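Local coordinates for protein leucine aminopeptidase (Parabacteroides distasonis, PDB 3TC8) that probably acts as a zinc-dependent exopeptidase of the M28 family, removing amino-terminal residues from peptides, although a glutaminyl-peptide cyclotransferase activity is also possible, at residues H251-V254 with I255-R258. Sequence-based numbering, arbitrary orientation.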
ATOM      1  N   HIS A 251      -6.144  -5.104   2.773  1.00  9.04           N
ATOM      2  CA  HIS A 251      -7.017  -4.736   3.902  1.00  8.99           C
ATOM      3  C   HIS A 251      -8.030  -5.816   4.264  1.00  9.27           C
ATOM      4  O   HIS A 251      -8.355  -5.969   5.450  1.00 10.08           O
ATOM      5  CB  HIS A 251      -7.720  -3.400   3.622  1.00  9.32           C
ATOM      6  CG  HIS A 251      -8.712  -3.414   2.513  1.00  9.21           C
ATOM      7  ND1 HIS A 251      -8.413  -3.945   1.276  1.00  9.57           N
ATOM      8  CD2 HIS A 251      -9.989  -2.958   2.468  1.00  9.61           C
ATOM      9  CE1 HIS A 251      -9.482  -3.822   0.510  1.00  9.81           C
ATOM     10  NE2 HIS A 251     -10.447  -3.216   1.207  1.00  9.36           N
ATOM     11  N   GLN A 252      -8.459  -6.626   3.292  1.00  9.69           N
ATOM     12  CA  GLN A 252      -9.436  -7.678   3.637  1.00 11.13           C
ATOM     13  C   GLN A 252      -8.857  -8.697   4.612  1.00 10.14           C
ATOM     14  O   GLN A 252      -9.567  -9.241   5.435  1.00 12.12           O
ATOM     15  CB  GLN A 252     -10.008  -8.365   2.426  1.00 13.33           C
ATOM     16  CG  GLN A 252      -9.152  -9.354   1.800  1.00 13.80           C
ATOM     17  CD  GLN A 252      -9.769  -9.833   0.492  1.00 15.60           C
ATOM     18  OE1 GLN A 252     -10.095  -9.009  -0.355  1.00 18.24           O
ATOM     19  NE2 GLN A 252      -9.832 -11.158   0.293  1.00 16.62           N
ATOM     20  N   TYR A 253      -7.547  -8.951   4.492  1.00 10.88           N
ATOM     21  CA  TYR A 253      -6.888  -9.921   5.321  1.00 11.36           C
ATOM     22  C   TYR A 253      -6.528  -9.363   6.691  1.00 11.27           C
ATOM     23  O   TYR A 253      -6.465 -10.106   7.657  1.00 12.76           O
ATOM     24  CB  TYR A 253      -5.707 -10.535   4.561  1.00 11.86           C
ATOM     25  CG  TYR A 253      -6.091 -11.349   3.389  1.00 12.08           C
ATOM     26  CD1 TYR A 253      -6.615 -12.627   3.548  1.00 12.72           C
ATOM     27  CD2 TYR A 253      -5.983 -10.844   2.114  1.00 12.60           C
ATOM     28  CE1 TYR A 253      -6.972 -13.409   2.438  1.00 12.53           C
ATOM     29  CE2 TYR A 253      -6.366 -11.594   0.993  1.00 13.59           C
ATOM     30  CZ  TYR A 253      -6.849 -12.862   1.151  1.00 13.24           C
ATOM     31  OH  TYR A 253      -7.184 -13.596   0.053  1.00 14.34           O
ATOM     32  N   VAL A 254      -6.312  -8.046   6.763  1.00 10.67           N
ATOM     33  CA  VAL A 254      -6.155  -7.390   8.059  1.00 10.66           C
ATOM     34  C   VAL A 254      -7.499  -7.451   8.809  1.00 10.69           C
ATOM     35  O   VAL A 254      -7.512  -7.783  10.002  1.00 12.69           O
ATOM     36  CB  VAL A 254      -5.660  -5.960   7.901  1.00 10.31           C
ATOM     37  CG1 VAL A 254      -5.674  -5.233   9.233  1.00 10.73           C
ATOM     38  CG2 VAL A 254      -4.266  -5.935   7.229  1.00 10.80           C
ATOM     39  N   ILE A 255      -8.608  -7.193   8.120  1.00 11.37           N
ATOM     40  CA  ILE A 255      -9.942  -7.239   8.707  1.00 12.08           C
ATOM     41  C   ILE A 255     -10.233  -8.654   9.213  1.00 13.38           C
ATOM     42  O   ILE A 255     -10.598  -8.857  10.370  1.00 15.38           O
ATOM     43  CB  ILE A 255     -10.986  -6.773   7.669  1.00 11.91           C
ATOM     44  CG1 ILE A 255     -10.838  -5.273   7.386  1.00 11.66           C
ATOM     45  CG2 ILE A 255     -12.431  -7.100   8.170  1.00 13.38           C
ATOM     46  CD1 ILE A 255     -11.546  -4.820   6.055  1.00 11.94           C
ATOM     47  N   SER A 256     -10.031  -9.643   8.360  1.00 14.05           N
ATOM     48  CA  SER A 256     -10.413 -11.004   8.730  1.00 16.50           C
ATOM     49  C   SER A 256      -9.477 -11.605   9.769  1.00 16.52           C
ATOM     50  O   SER A 256      -9.916 -12.363  10.649  1.00 19.84           O
ATOM     51  CB  SER A 256     -10.505 -11.896   7.507  1.00 16.54           C
ATOM     52  OG  SER A 256      -9.262 -12.099   6.860  1.00 19.32           O
ATOM     53  N   GLY A 257      -8.174 -11.353   9.651  1.00 16.88           N
ATOM     54  CA  GLY A 257      -7.181 -11.997  10.499  1.00 16.57           C
ATOM     55  C   GLY A 257      -6.903 -11.300  11.816  1.00 16.15           C
ATOM     56  O   GLY A 257      -6.555 -11.942  12.804  1.00 19.48           O
ATOM     57  N   ARG A 258      -6.974  -9.958  11.832  1.00 15.85           N
ATOM     58  CA  ARG A 258      -6.686  -9.172  13.081  0.50 15.87           C
ATOM     59  C   ARG A 258      -7.871  -8.444  13.594  1.00 15.95           C
ATOM     60  O   ARG A 258      -7.793  -7.816  14.656  1.00 18.34           O
ATOM     61  CB  ARG A 258      -5.618  -8.077  12.946  0.50 14.92           C
ATOM     62  CG  ARG A 258      -4.283  -8.483  12.439  0.50 14.28           C
ATOM     63  CD  ARG A 258      -3.246  -8.835  13.506  0.50 10.74           C
ATOM     64  NE  ARG A 258      -3.453 -10.227  13.856  0.50 10.34           N
ATOM     65  CZ  ARG A 258      -3.800 -10.715  15.027  0.50 11.47           C
ATOM     66  NH1 ARG A 258      -3.939  -9.974  16.120  0.50 13.88           N
ATOM     67  NH2 ARG A 258      -3.951 -12.012  15.096  0.50 12.32           N
TER
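H251 and I255 meet one turn apart in a local, intrahelical contact that spans the short helix 250-258, just ahead of strand 262-266, an edge strand of the central sheet in this M28 fold; the H251 side chain lies about 13 Å from the zinc ion. Four successive i to i+4 backbone bonds build it. The straightest runs from I255 N to H251 O (2.9 Å, N-H...O 164°), its donor nearly in line with the C=O. S256 N reaches Q252 O at 3.0 Å and R258 N bonds V254 O, both donors tilted from the carbonyl plane; G257 N sits farther above the plane of the Y253 carbonyl. I255 lays its outer arm over the preceding turn: with CG1 anti to its own carbonyl carbon (chi1 -69°), CG1 comes within 3.2 Å of H251 O, and CD1 approaches H251 CD2 obliquely at 4.3 Å. S256 instead folds its hydroxyl back along the helix (chi1 65°), where OG lies 3.2 Å from Q252 O, with Y253 O also near. Within the first turn, Q252 CG rests 3.5 Å above one face of the Y253 ring, displaced toward its rim. The polar ends reach beyond the helix: H251 NE2 bonds E212, Q252 OE1 bonds Q214, Y253 OH bonds D173, and the R258 guanidinium, on a chain bent at chi2 and chi3, takes the carbonyls of A183 and Y191. V254 and I255 both touch S262 of strand 262-266, while I255 also meets A218 of helix 213-233. The chemistry thus divides in two: four main-chain bonds hold the turns, and I255 packs its aliphatic arm over the H251 carbonyl and ring, whereas the polar ends of H251, Q252, Y253 and R258 tie the helix to its surroundings.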